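PDB 1S4D: uroporphyrinogen-III C-methyltransferase from Pseudomonas denitrificans, which catalyses the two successive S-adenosyl-L-methionine-dependent methylations, at C-2 and C-7, that convert uroporphyrinogen III to precorrin-2 on the way to cobalamin and siroheme. Local coordinates for residues Val181-Met186 and Pro240-Val245; Arg146-Ala151 and Ser177-Met182; Glu205-Val210 and Leu221-Ala226. All blocks are in the same frame, centred on the assembly; numbering follows the deposited sequence.

Interaction 1: Val181-Met186 and Pro240-Val245. With SAH (S-adenosyl-L-homocysteine), chain Q.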
ATOM      1  N   VAL B 181      -0.987  11.064  -6.117  1.00 17.32           N
ATOM      2  CA  VAL B 181      -1.926  10.636  -5.096  1.00 17.77           C
ATOM      3  C   VAL B 181      -1.598  11.376  -3.806  1.00 18.57           C
ATOM      4  O   VAL B 181      -0.482  11.276  -3.277  1.00 19.54           O
ATOM      5  CB  VAL B 181      -1.863   9.105  -4.867  1.00 17.99           C
ATOM      6  CG1 VAL B 181      -2.681   8.697  -3.599  1.00 16.75           C
ATOM      7  CG2 VAL B 181      -2.263   8.321  -6.155  1.00 15.03           C
ATOM      8  N   MET B 182      -2.564  12.118  -3.293  1.00 18.18           N
ATOM      9  CA  MET B 182      -2.252  13.060  -2.241  1.00 17.83           C
ATOM     10  C   MET B 182      -3.021  12.760  -0.967  1.00 17.56           C
ATOM     11  O   MET B 182      -4.247  12.614  -1.002  1.00 17.32           O
ATOM     12  CB  MET B 182      -2.515  14.485  -2.726  1.00 18.12           C
ATOM     13  CG  MET B 182      -2.035  14.726  -4.136  1.00 18.68           C
ATOM     14  SD  MET B 182      -1.819  16.463  -4.437  1.00 21.34           S
ATOM     15  CE  MET B 182      -3.524  16.991  -4.773  1.00 17.87           C
ATOM     16  N   TYR B 183      -2.259  12.661   0.128  1.00 17.31           N
ATOM     17  CA  TYR B 183      -2.718  12.446   1.494  1.00 17.13           C
ATOM     18  C   TYR B 183      -2.765  13.804   2.186  1.00 17.45           C
ATOM     19  O   TYR B 183      -1.970  14.681   1.863  1.00 17.48           O
ATOM     20  CB  TYR B 183      -1.710  11.564   2.242  1.00 16.93           C
ATOM     21  CG  TYR B 183      -1.707  10.097   1.835  1.00 16.67           C
ATOM     22  CD1 TYR B 183      -1.054   9.653   0.658  1.00 16.13           C
ATOM     23  CD2 TYR B 183      -2.324   9.148   2.639  1.00 15.50           C
ATOM     24  CE1 TYR B 183      -1.056   8.304   0.287  1.00 13.89           C
ATOM     25  CE2 TYR B 183      -2.324   7.821   2.288  1.00 15.75           C
ATOM     26  CZ  TYR B 183      -1.705   7.404   1.114  1.00 15.74           C
ATOM     27  OH  TYR B 183      -1.757   6.066   0.811  1.00 18.03           O
ATOM     28  N   MET B 184      -3.701  13.990   3.123  1.00 17.34           N
ATOM     29  CA  MET B 184      -3.797  15.230   3.907  1.00 17.49           C
ATOM     30  C   MET B 184      -3.641  16.502   3.082  1.00 17.55           C
ATOM     31  O   MET B 184      -2.870  17.382   3.443  1.00 16.25           O
ATOM     32  CB  MET B 184      -2.785  15.233   5.050  1.00 17.80           C
ATOM     33  CG  MET B 184      -2.787  13.936   5.851  1.00 18.60           C
ATOM     34  SD  MET B 184      -1.494  13.920   7.064  1.00 22.55           S
ATOM     35  CE  MET B 184      -0.321  12.858   6.260  1.00 21.34           C
ATOM     36  N   ALA B 185      -4.424  16.600   2.007  1.00 18.59           N
ATOM     37  CA  ALA B 185      -4.306  17.685   1.036  1.00 19.40           C
ATOM     38  C   ALA B 185      -5.575  18.512   0.940  1.00 20.16           C
ATOM     39  O   ALA B 185      -5.727  19.306   0.020  1.00 20.98           O
ATOM     40  CB  ALA B 185      -3.933  17.128  -0.333  1.00 18.79           C
ATOM     41  N   MET B 186      -6.493  18.336   1.878  1.00 21.45           N
ATOM     42  CA  MET B 186      -7.787  19.022   1.779  1.00 22.67           C
ATOM     43  C   MET B 186      -7.688  20.490   2.182  1.00 23.13           C
ATOM     44  O   MET B 186      -8.118  21.364   1.457  1.00 23.96           O
ATOM     45  CB  MET B 186      -8.852  18.326   2.638  1.00 22.51           C
ATOM     46  CG  MET B 186      -9.213  16.951   2.178  1.00 23.39           C
ATOM     47  SD  MET B 186     -10.260  16.964   0.741  1.00 29.81           S
ATOM     48  CE  MET B 186     -11.931  17.155   1.497  1.00 22.70           C
ATOM     49  N   PRO B 240     -11.358  12.329   6.343  1.00 19.44           N
ATOM     50  CA  PRO B 240     -10.161  11.993   5.554  1.00 18.49           C
ATOM     51  C   PRO B 240     -10.503  11.783   4.064  1.00 18.04           C
ATOM     52  O   PRO B 240     -11.546  11.224   3.769  1.00 18.02           O
ATOM     53  CB  PRO B 240      -9.672  10.703   6.198  1.00 17.56           C
ATOM     54  CG  PRO B 240     -10.973  10.054   6.754  1.00 18.54           C
ATOM     55  CD  PRO B 240     -11.919  11.169   7.064  1.00 18.67           C
ATOM     56  N   ALA B 241      -9.646  12.240   3.154  1.00 17.66           N
ATOM     57  CA  ALA B 241      -9.867  12.075   1.730  1.00 17.72           C
ATOM     58  C   ALA B 241      -8.561  11.781   1.032  1.00 18.18           C
ATOM     59  O   ALA B 241      -7.511  12.225   1.458  1.00 18.79           O
ATOM     60  CB  ALA B 241     -10.501  13.334   1.138  1.00 17.82           C
ATOM     61  N   ILE B 242      -8.604  11.024  -0.045  1.00 18.37           N
ATOM     62  CA  ILE B 242      -7.419  10.926  -0.863  1.00 18.75           C
ATOM     63  C   ILE B 242      -7.730  11.716  -2.135  1.00 19.09           C
ATOM     64  O   ILE B 242      -8.808  11.552  -2.713  1.00 19.70           O
ATOM     65  CB  ILE B 242      -7.109   9.442  -1.169  1.00 19.23           C
ATOM     66  CG1 ILE B 242      -6.491   8.757   0.050  1.00 18.50           C
ATOM     67  CG2 ILE B 242      -6.254   9.302  -2.453  1.00 18.58           C
ATOM     68  CD1 ILE B 242      -5.008   9.024   0.226  1.00 19.33           C
ATOM     69  N   VAL B 243      -6.811  12.581  -2.554  1.00 18.54           N
ATOM     70  CA  VAL B 243      -6.962  13.305  -3.805  1.00 18.12           C
ATOM     71  C   VAL B 243      -6.023  12.754  -4.873  1.00 18.39           C
ATOM     72  O   VAL B 243      -4.785  12.786  -4.704  1.00 19.12           O
ATOM     73  CB  VAL B 243      -6.637  14.771  -3.654  1.00 18.29           C
ATOM     74  CG1 VAL B 243      -7.098  15.518  -4.904  1.00 17.72           C
ATOM     75  CG2 VAL B 243      -7.272  15.345  -2.385  1.00 17.55           C
ATOM     76  N   VAL B 244      -6.611  12.250  -5.959  1.00 17.64           N
ATOM     77  CA  VAL B 244      -5.864  11.626  -7.054  1.00 17.06           C
ATOM     78  C   VAL B 244      -5.960  12.485  -8.294  1.00 16.67           C
ATOM     79  O   VAL B 244      -7.047  12.916  -8.680  1.00 17.30           O
ATOM     80  CB  VAL B 244      -6.376  10.159  -7.359  1.00 17.53           C
ATOM     81  CG1 VAL B 244      -7.876  10.145  -7.679  1.00 17.01           C
ATOM     82  CG2 VAL B 244      -5.573   9.486  -8.479  1.00 15.30           C
ATOM     83  N   VAL B 245      -4.820  12.715  -8.919  1.00 16.06           N
ATOM     84  CA  VAL B 245      -4.730  13.543 -10.105  1.00 15.67           C
ATOM     85  C   VAL B 245      -4.303  12.661 -11.284  1.00 16.51           C
ATOM     86  O   VAL B 245      -3.372  11.813 -11.159  1.00 16.52           O
ATOM     87  CB  VAL B 245      -3.713  14.678  -9.871  1.00 15.53           C
ATOM     88  CG1 VAL B 245      -3.604  15.577 -11.082  1.00 15.10           C
ATOM     89  CG2 VAL B 245      -4.104  15.500  -8.623  1.00 14.80           C
TER
HETATM   90  N   SAH Q1511      -1.039   5.544   7.189  1.00 49.49           N
HETATM   91  CA  SAH Q1511      -2.281   5.987   6.581  1.00 49.98           C
HETATM   92  CB  SAH Q1511      -2.263   7.495   6.404  1.00 49.79           C
HETATM   93  CG  SAH Q1511      -2.655   8.267   7.650  1.00 50.97           C
HETATM   94  SD  SAH Q1511      -2.314  10.046   7.614  1.00 50.56           S
HETATM   95  C   SAH Q1511      -2.556   5.239   5.271  1.00 49.87           C
HETATM   96  O   SAH Q1511      -1.775   4.402   4.822  1.00 50.06           O
HETATM   97  OXT SAH Q1511      -3.572   5.411   4.603  1.00 49.14           O
HETATM   98  C5' SAH Q1511      -4.087  10.399   7.370  1.00 51.61           C
HETATM   99  C4' SAH Q1511      -4.570  10.640   5.935  1.00 50.94           C
HETATM  100  O4' SAH Q1511      -4.804   9.427   5.250  1.00 50.90           O
HETATM  101  C3' SAH Q1511      -5.907  11.360   5.783  1.00 50.26           C
HETATM  102  O3' SAH Q1511      -5.878  12.743   6.011  1.00 49.28           O
HETATM  103  C2' SAH Q1511      -6.342  10.993   4.375  1.00 50.56           C
HETATM  104  O2' SAH Q1511      -5.692  11.731   3.360  1.00 49.13           O
HETATM  105  C1' SAH Q1511      -5.847   9.559   4.301  1.00 50.89           C
HETATM  106  N9  SAH Q1511      -6.892   8.553   4.597  1.00 49.44           N
HETATM  107  C8  SAH Q1511      -6.835   7.668   5.624  1.00 47.71           C
HETATM  108  N7  SAH Q1511      -7.924   6.897   5.596  1.00 48.09           N
HETATM  109  C5  SAH Q1511      -8.700   7.265   4.572  1.00 49.34           C
HETATM  110  C6  SAH Q1511      -9.925   6.788   4.101  1.00 48.89           C
HETATM  111  N6  SAH Q1511     -10.532   5.777   4.695  1.00 45.75           N
HETATM  112  N1  SAH Q1511     -10.500   7.379   2.994  1.00 49.07           N
HETATM  113  C2  SAH Q1511      -9.847   8.418   2.365  1.00 49.90           C
HETATM  114  N3  SAH Q1511      -8.631   8.886   2.834  1.00 49.66           N
HETATM  115  C4  SAH Q1511      -8.059   8.317   3.922  1.00 49.78           C
HETATM  116  O   HOH W   1      -5.875  14.557   0.646  1.00 52.22           O

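Interaction 2: Arg146-Ala151 and Ser177-Met182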
ATOM      1  N   ARG B 146      -1.121   0.669 -17.460  1.00 28.83           N
ATOM      2  CA  ARG B 146       0.010   0.805 -18.392  1.00 30.94           C
ATOM      3  C   ARG B 146      -0.197   1.745 -19.588  1.00 31.45           C
ATOM      4  O   ARG B 146       0.765   2.249 -20.157  1.00 31.85           O
ATOM      5  CB  ARG B 146       0.566  -0.565 -18.811  1.00 31.17           C
ATOM      6  CG  ARG B 146       0.263  -1.025 -20.231  1.00 34.14           C
ATOM      7  CD  ARG B 146      -0.256  -2.463 -20.297  1.00 39.27           C
ATOM      8  NE  ARG B 146       0.801  -3.483 -20.244  1.00 42.71           N
ATOM      9  CZ  ARG B 146       1.475  -3.846 -19.149  1.00 45.39           C
ATOM     10  NH1 ARG B 146       2.403  -4.789 -19.227  1.00 45.68           N
ATOM     11  NH2 ARG B 146       1.238  -3.271 -17.973  1.00 47.88           N
ATOM     12  N   GLU B 147      -1.454   2.000 -19.929  1.00 31.92           N
ATOM     13  CA  GLU B 147      -1.794   2.980 -20.940  1.00 32.14           C
ATOM     14  C   GLU B 147      -1.765   4.407 -20.382  1.00 31.03           C
ATOM     15  O   GLU B 147      -1.871   5.371 -21.139  1.00 31.18           O
ATOM     16  CB  GLU B 147      -3.183   2.668 -21.502  1.00 33.16           C
ATOM     17  CG  GLU B 147      -3.196   1.911 -22.835  1.00 38.11           C
ATOM     18  CD  GLU B 147      -4.349   0.905 -22.944  1.00 44.54           C
ATOM     19  OE1 GLU B 147      -5.457   1.180 -22.414  1.00 47.24           O
ATOM     20  OE2 GLU B 147      -4.156  -0.175 -23.557  1.00 47.14           O
ATOM     21  N   VAL B 148      -1.628   4.548 -19.066  1.00 29.83           N
ATOM     22  CA  VAL B 148      -1.705   5.865 -18.429  1.00 28.30           C
ATOM     23  C   VAL B 148      -0.387   6.298 -17.782  1.00 27.29           C
ATOM     24  O   VAL B 148      -0.002   7.452 -17.879  1.00 26.99           O
ATOM     25  CB  VAL B 148      -2.876   5.935 -17.388  1.00 28.54           C
ATOM     26  CG1 VAL B 148      -2.810   7.202 -16.544  1.00 28.35           C
ATOM     27  CG2 VAL B 148      -4.252   5.843 -18.078  1.00 28.70           C
ATOM     28  N   ASN B 149       0.303   5.377 -17.118  1.00 26.18           N
ATOM     29  CA  ASN B 149       1.445   5.752 -16.285  1.00 25.23           C
ATOM     30  C   ASN B 149       2.379   4.592 -15.970  1.00 24.81           C
ATOM     31  O   ASN B 149       1.955   3.438 -15.845  1.00 25.18           O
ATOM     32  CB  ASN B 149       0.988   6.458 -14.980  1.00 24.95           C
ATOM     33  CG  ASN B 149       0.184   5.549 -14.044  1.00 24.40           C
ATOM     34  OD1 ASN B 149       0.371   5.571 -12.810  1.00 25.10           O
ATOM     35  ND2 ASN B 149      -0.720   4.762 -14.615  1.00 22.01           N
ATOM     36  N   HIS B 150       3.657   4.902 -15.839  1.00 23.82           N
ATOM     37  CA  HIS B 150       4.632   3.892 -15.488  1.00 23.07           C
ATOM     38  C   HIS B 150       5.214   4.258 -14.122  1.00 22.07           C
ATOM     39  O   HIS B 150       6.070   3.554 -13.578  1.00 21.72           O
ATOM     40  CB  HIS B 150       5.692   3.799 -16.586  1.00 23.71           C
ATOM     41  CG  HIS B 150       5.287   2.922 -17.734  1.00 26.17           C
ATOM     42  ND1 HIS B 150       4.303   3.277 -18.633  1.00 27.92           N
ATOM     43  CD2 HIS B 150       5.724   1.697 -18.121  1.00 27.71           C
ATOM     44  CE1 HIS B 150       4.147   2.309 -19.521  1.00 28.24           C
ATOM     45  NE2 HIS B 150       4.999   1.340 -19.233  1.00 28.89           N
ATOM     46  N   ALA B 151       4.708   5.362 -13.573  1.00 20.83           N
ATOM     47  CA  ALA B 151       5.122   5.887 -12.283  1.00 20.11           C
ATOM     48  C   ALA B 151       3.922   6.501 -11.526  1.00 20.01           C
ATOM     49  O   ALA B 151       3.010   7.046 -12.154  1.00 20.15           O
ATOM     50  CB  ALA B 151       6.217   6.903 -12.486  1.00 19.27           C
ATOM     51  N   SER B 177       5.412  12.043 -12.434  1.00 20.98           N
ATOM     52  CA  SER B 177       4.446  10.986 -12.762  1.00 21.26           C
ATOM     53  C   SER B 177       3.161  11.573 -13.336  1.00 21.11           C
ATOM     54  O   SER B 177       2.745  12.656 -12.936  1.00 21.12           O
ATOM     55  CB  SER B 177       4.036  10.189 -11.543  1.00 21.45           C
ATOM     56  OG  SER B 177       5.077  10.070 -10.619  1.00 23.97           O
ATOM     57  N   PRO B 178       2.558  10.844 -14.282  1.00 20.15           N
ATOM     58  CA  PRO B 178       1.268  11.262 -14.802  1.00 19.82           C
ATOM     59  C   PRO B 178       0.275  11.206 -13.646  1.00 20.48           C
ATOM     60  O   PRO B 178      -0.317  12.282 -13.421  1.00 22.82           O
ATOM     61  CB  PRO B 178       0.982  10.289 -15.935  1.00 19.10           C
ATOM     62  CG  PRO B 178       1.974   9.308 -15.903  1.00 19.61           C
ATOM     63  CD  PRO B 178       3.055   9.621 -14.916  1.00 19.77           C
ATOM     64  N   VAL B 179       0.263  10.183 -12.785  1.00 19.65           N
ATOM     65  CA  VAL B 179      -0.647  10.174 -11.621  1.00 18.91           C
ATOM     66  C   VAL B 179      -0.036  10.664 -10.303  1.00 18.62           C
ATOM     67  O   VAL B 179       1.095  10.309  -9.979  1.00 19.41           O
ATOM     68  CB  VAL B 179      -1.275   8.775 -11.427  1.00 18.64           C
ATOM     69  CG1 VAL B 179      -2.161   8.727 -10.169  1.00 17.43           C
ATOM     70  CG2 VAL B 179      -2.074   8.408 -12.691  1.00 18.96           C
ATOM     71  N   ILE B 180      -0.756  11.541  -9.575  1.00 18.20           N
ATOM     72  CA  ILE B 180      -0.321  11.986  -8.243  1.00 17.50           C
ATOM     73  C   ILE B 180      -1.399  11.600  -7.262  1.00 17.67           C
ATOM     74  O   ILE B 180      -2.590  11.803  -7.536  1.00 17.71           O
ATOM     75  CB  ILE B 180      -0.152  13.537  -8.149  1.00 17.23           C
ATOM     76  CG1 ILE B 180       0.531  14.149  -9.390  1.00 16.87           C
ATOM     77  CG2 ILE B 180       0.549  13.923  -6.861  1.00 16.75           C
ATOM     78  CD1 ILE B 180       1.929  13.864  -9.500  1.00 14.65           C
ATOM     79  N   VAL B 181      -0.987  11.064  -6.117  1.00 17.32           N
ATOM     80  CA  VAL B 181      -1.926  10.636  -5.096  1.00 17.77           C
ATOM     81  C   VAL B 181      -1.598  11.376  -3.806  1.00 18.57           C
ATOM     82  O   VAL B 181      -0.482  11.276  -3.277  1.00 19.54           O
ATOM     83  CB  VAL B 181      -1.863   9.105  -4.867  1.00 17.99           C
ATOM     84  CG1 VAL B 181      -2.681   8.697  -3.599  1.00 16.75           C
ATOM     85  CG2 VAL B 181      -2.263   8.321  -6.155  1.00 15.03           C
ATOM     86  N   MET B 182      -2.564  12.118  -3.293  1.00 18.18           N
ATOM     87  CA  MET B 182      -2.252  13.060  -2.241  1.00 17.83           C
ATOM     88  C   MET B 182      -3.021  12.760  -0.967  1.00 17.56           C
ATOM     89  O   MET B 182      -4.247  12.614  -1.002  1.00 17.32           O
ATOM     90  CB  MET B 182      -2.515  14.485  -2.726  1.00 18.12           C
ATOM     91  CG  MET B 182      -2.035  14.726  -4.136  1.00 18.68           C
ATOM     92  SD  MET B 182      -1.819  16.463  -4.437  1.00 21.34           S
ATOM     93  CE  MET B 182      -3.524  16.991  -4.773  1.00 17.87           C
TER

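Interaction 3: Glu205-Val210 and Leu221-Ala226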
ATOM      1  N   GLU B 205      -6.960  18.970 -16.146  1.00 19.52           N
ATOM      2  CA  GLU B 205      -6.670  17.566 -15.898  1.00 19.47           C
ATOM      3  C   GLU B 205      -7.622  17.013 -14.827  1.00 19.45           C
ATOM      4  O   GLU B 205      -7.848  17.688 -13.813  1.00 19.05           O
ATOM      5  CB  GLU B 205      -5.227  17.382 -15.493  1.00 19.51           C
ATOM      6  CG  GLU B 205      -4.891  16.014 -14.959  1.00 19.62           C
ATOM      7  CD  GLU B 205      -3.404  15.802 -14.874  1.00 21.51           C
ATOM      8  OE1 GLU B 205      -2.955  14.675 -15.170  1.00 22.27           O
ATOM      9  OE2 GLU B 205      -2.679  16.765 -14.521  1.00 22.06           O
ATOM     10  N   PRO B 206      -8.184  15.813 -15.066  1.00 19.22           N
ATOM     11  CA  PRO B 206      -9.147  15.206 -14.138  1.00 18.75           C
ATOM     12  C   PRO B 206      -8.532  14.930 -12.779  1.00 18.31           C
ATOM     13  O   PRO B 206      -7.358  14.597 -12.662  1.00 17.66           O
ATOM     14  CB  PRO B 206      -9.516  13.877 -14.816  1.00 19.09           C
ATOM     15  CG  PRO B 206      -9.072  14.001 -16.240  1.00 18.54           C
ATOM     16  CD  PRO B 206      -7.938  14.951 -16.242  1.00 18.95           C
ATOM     17  N   VAL B 207      -9.374  15.070 -11.764  1.00 18.23           N
ATOM     18  CA  VAL B 207      -9.023  14.955 -10.354  1.00 17.75           C
ATOM     19  C   VAL B 207     -10.226  14.258  -9.682  1.00 17.97           C
ATOM     20  O   VAL B 207     -11.379  14.503 -10.045  1.00 17.45           O
ATOM     21  CB  VAL B 207      -8.808  16.385  -9.764  1.00 17.61           C
ATOM     22  CG1 VAL B 207      -8.888  16.417  -8.255  1.00 17.04           C
ATOM     23  CG2 VAL B 207      -7.504  16.978 -10.242  1.00 16.89           C
ATOM     24  N   ALA B 208      -9.964  13.374  -8.726  1.00 18.23           N
ATOM     25  CA  ALA B 208     -11.045  12.812  -7.909  1.00 18.28           C
ATOM     26  C   ALA B 208     -10.689  12.966  -6.443  1.00 18.77           C
ATOM     27  O   ALA B 208      -9.514  12.918  -6.081  1.00 18.99           O
ATOM     28  CB  ALA B 208     -11.299  11.354  -8.245  1.00 17.58           C
ATOM     29  N   PHE B 209     -11.709  13.187  -5.615  1.00 19.19           N
ATOM     30  CA  PHE B 209     -11.573  13.216  -4.167  1.00 19.35           C
ATOM     31  C   PHE B 209     -12.306  11.984  -3.718  1.00 19.23           C
ATOM     32  O   PHE B 209     -13.442  11.737  -4.163  1.00 19.41           O
ATOM     33  CB  PHE B 209     -12.278  14.451  -3.571  1.00 19.81           C
ATOM     34  CG  PHE B 209     -11.529  15.740  -3.761  1.00 21.49           C
ATOM     35  CD1 PHE B 209     -10.834  16.309  -2.705  1.00 22.41           C
ATOM     36  CD2 PHE B 209     -11.526  16.385  -5.006  1.00 23.33           C
ATOM     37  CE1 PHE B 209     -10.121  17.489  -2.878  1.00 24.97           C
ATOM     38  CE2 PHE B 209     -10.819  17.573  -5.200  1.00 25.12           C
ATOM     39  CZ  PHE B 209     -10.112  18.132  -4.134  1.00 25.83           C
ATOM     40  N   VAL B 210     -11.677  11.198  -2.852  1.00 18.77           N
ATOM     41  CA  VAL B 210     -12.342  10.039  -2.278  1.00 18.59           C
ATOM     42  C   VAL B 210     -12.322  10.173  -0.758  1.00 19.24           C
ATOM     43  O   VAL B 210     -11.267  10.058  -0.118  1.00 18.92           O
ATOM     44  CB  VAL B 210     -11.711   8.694  -2.763  1.00 18.49           C
ATOM     45  CG1 VAL B 210     -12.561   7.510  -2.328  1.00 17.91           C
ATOM     46  CG2 VAL B 210     -11.529   8.669  -4.297  1.00 16.87           C
ATOM     47  N   LEU B 221     -15.943  12.770  -5.504  1.00 18.06           N
ATOM     48  CA  LEU B 221     -16.182  13.881  -6.382  1.00 18.35           C
ATOM     49  C   LEU B 221     -15.118  13.888  -7.484  1.00 18.84           C
ATOM     50  O   LEU B 221     -13.922  13.919  -7.208  1.00 18.54           O
ATOM     51  CB  LEU B 221     -16.130  15.182  -5.580  1.00 18.45           C
ATOM     52  CG  LEU B 221     -15.839  16.500  -6.326  1.00 19.11           C
ATOM     53  CD1 LEU B 221     -17.051  16.975  -7.180  1.00 16.32           C
ATOM     54  CD2 LEU B 221     -15.360  17.590  -5.375  1.00 18.14           C
ATOM     55  N   GLU B 222     -15.564  13.852  -8.730  1.00 19.79           N
ATOM     56  CA  GLU B 222     -14.693  14.164  -9.852  1.00 20.83           C
ATOM     57  C   GLU B 222     -14.928  15.574 -10.307  1.00 20.75           C
ATOM     58  O   GLU B 222     -16.041  16.103 -10.235  1.00 21.46           O
ATOM     59  CB  GLU B 222     -14.900  13.254 -11.052  1.00 20.90           C
ATOM     60  CG  GLU B 222     -15.599  11.964 -10.719  1.00 23.11           C
ATOM     61  CD  GLU B 222     -15.565  10.978 -11.854  1.00 26.27           C
ATOM     62  OE1 GLU B 222     -15.279  11.338 -13.028  1.00 28.09           O
ATOM     63  OE2 GLU B 222     -15.846   9.822 -11.565  1.00 27.51           O
ATOM     64  N   THR B 223     -13.838  16.092 -10.843  1.00 20.48           N
ATOM     65  CA  THR B 223     -13.552  17.498 -10.993  1.00 19.58           C
ATOM     66  C   THR B 223     -12.276  17.643 -11.838  1.00 19.58           C
ATOM     67  O   THR B 223     -11.819  16.679 -12.451  1.00 19.59           O
ATOM     68  CB  THR B 223     -13.480  18.205  -9.611  1.00 19.82           C
ATOM     69  OG1 THR B 223     -13.587  19.619  -9.846  1.00 17.83           O
ATOM     70  CG2 THR B 223     -12.121  18.065  -8.931  1.00 19.24           C
ATOM     71  N   THR B 224     -11.643  18.815 -11.801  1.00 19.01           N
ATOM     72  CA  THR B 224     -10.382  19.068 -12.488  1.00 17.94           C
ATOM     73  C   THR B 224      -9.500  19.873 -11.557  1.00 18.72           C
ATOM     74  O   THR B 224      -9.971  20.310 -10.500  1.00 18.98           O
ATOM     75  CB  THR B 224     -10.612  19.859 -13.780  1.00 17.65           C
ATOM     76  OG1 THR B 224     -11.230  21.116 -13.457  1.00 17.88           O
ATOM     77  CG2 THR B 224     -11.595  19.141 -14.702  1.00 12.75           C
ATOM     78  N   LEU B 225      -8.232  20.079 -11.934  1.00 19.11           N
ATOM     79  CA  LEU B 225      -7.291  20.827 -11.082  1.00 19.14           C
ATOM     80  C   LEU B 225      -7.772  22.271 -10.836  1.00 19.77           C
ATOM     81  O   LEU B 225      -7.807  22.745  -9.694  1.00 20.10           O
ATOM     82  CB  LEU B 225      -5.879  20.836 -11.682  1.00 18.75           C
ATOM     83  CG  LEU B 225      -4.979  19.596 -11.539  1.00 18.00           C
ATOM     84  CD1 LEU B 225      -3.694  19.777 -12.351  1.00 14.86           C
ATOM     85  CD2 LEU B 225      -4.669  19.214 -10.083  1.00 13.19           C
ATOM     86  N   ALA B 226      -8.162  22.964 -11.905  1.00 19.67           N
ATOM     87  CA  ALA B 226      -8.623  24.330 -11.761  1.00 19.28           C
ATOM     88  C   ALA B 226      -9.844  24.368 -10.849  1.00 19.60           C
ATOM     89  O   ALA B 226      -9.880  25.171  -9.929  1.00 20.44           O
ATOM     90  CB  ALA B 226      -8.930  24.932 -13.093  1.00 18.73           C
TER

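Interaction 1: Val181-Met186 and Pro240-Val245
Ile242 lays its CD1 methyl over one face of the Tyr183 ring, 3.5 Å from CD1 to the ring centroid and almost on the ring normal, in a CH-pi contact. CG1 of Ile242 stands anti to its carbonyl carbon and, with chi2 at -81°, brings CD1 over the ring, leaving the other branch, CG2, to meet Val181 CG1 at 3.8 Å. At the edge of the ring, in its plane, lies the carboxylate oxygen OXT of S-adenosyl-L-homocysteine; Tyr183 OH is hydrogen-bonded to Thr130 and Gly132. Strands 179-183 and 241-245 are antiparallel neighbours in the mixed sheet of the precorrin methyltransferase fold, and the product sits at their end. Met184 N donates a nearly straight bond to the ribose O2' (3.0 Å, 172°), and O2' in turn donates to Ala241 O at 2.7 Å. On the sheet face away from Val181, Met182 bends at chi3 and sets CE 3.9 Å from Val243 CG1, while the backbones of Met182 and Val243 exchange two hydrogen bonds. Beyond that pair, one water donates to Met182 O and Ala241 O and accepts from Ala185 N. Met186, bent twice along its chain, rests SD on Ala241 CB at 3.7 Å.

Interaction 2: Arg146-Ala151 and Ser177-Met182
Val148 and Val179 meet at an angle, one methyl branch from each, with Val148 CG1 4.1 Å from Val179 CG2. Both valines hold the same chi1 setting (170° and 177°), but Val148 touches with CG1, anti to its backbone N, and Val179 with CG2, anti to its carbonyl carbon. The same Val179 CG2 also lies 3.9 Å from Asn149 CG, whose side chain sets out toward the strand and runs at a slant to the valine. Pro178 turns the CB-CG side of its ring to the incoming loop, and CG comes to 3.4 Å from Val148 O; the neighbouring CD lies 3.8 Å from Ala151 O. With an alanine here CG and CD are gone, and the packing against Val148 O and Ala151 O would probably be thinned and the backbone before Val179 left freer to turn. At the far end Ser177 places CB 3.4 Å from Ala151 O and OG alongside Ala151 CB at 3.8 Å, and Ser177 OG is hydrogen-bonded to Thr153 OG1 of the same chain. No hydrogen bond joins the two segments, so the contact rests on van der Waals packing, extended on the Val179 side by Val152, Val244 and Val248. Ala151 also forms an antiparallel beta pairing with a strand of the second subunit, and Leu155 and Thr153 of that subunit pack on Ala151 and Ser177. The arrangement belongs to a beta-alpha-beta unit, in which strand 151-156, helix 170-176 and strand 179-183 follow in order and the two parallel strands lie next to each other, here at the sheet edge where the mixed sheet runs on across the homodimer interface.

Interaction 3: Glu205-Val210 and Leu221-Ala226
Val207 packs both of its methyls against the facing strand and the start of the helix after it: CG1 lies beside Thr223 CG2 at 3.7 Å, the two side chains pointing the same way, while CG2 meets Leu225 CD2 at 3.6 Å nearly at a right angle. Thr223 CG2 also touches the edge of the Phe209 ring, in its plane and 4.0 Å from CE2. It can serve both neighbours because OG1 takes the position anti to the backbone N (chi1 -163°), which turns the methyl to Val207 and Phe209. Farther along, Leu221 sets CD2 at 4.0 Å from Phe209 CD2, side by side with the ring. Backbone bonds of this antiparallel hairpin hold the rows together. Phe209 and Leu221 exchange a pair, Phe209 N to Leu221 O at 2.8 Å and Leu221 N to Phe209 O at 3.0 Å. Val207 N bonds to Thr223 O, and the return bond to Val207 O is weak. The last bond, Leu225 N to Glu205 O at 3.1 Å, ties the first turn of helix 225-235 to the residue just ahead of the strand; Thr224 is the N-cap of that helix, with OG1 weakly bonded to Arg227 N. In the next shell, Ala228 and Val232 of this helix and Ile189 of helix 189-198 pack on Phe209, while Leu196 and Ile197 press on Leu225. Because the strands are joined by backbone amides and carbonyls, the pairing itself asks little of the side chains, and these are left to pack on the helices, with the polar ends of Thr223 and Glu205 matched by a hydrogen bond to Asp231 and a salt bridge to Arg201.

In the fold
All three contacts belong to one mixed sheet and are largely buried. Interaction 1 is the innermost, nine of its ten touching residues buried, and joins the two strands whose ends hold the product; interactions 2 and 3 lie farther out, toward opposite edges of the sheet, 3 with Glu222 exposed at its rim. Strand 179-183 serves both 1 and 2, while strand 241-245 probably bonds on its other side to 206-210, linking 1 and 3. Backbone pairing carries 1 and 3, and 1 adds ligand and water bonds; 2 has no hydrogen bond across it and relies on van der Waals packing, partly of carbons against carbonyl oxygens, whereas 3 closes a hairpin whose Val207-Phe209 face lies against helices 189-198 and 225-235.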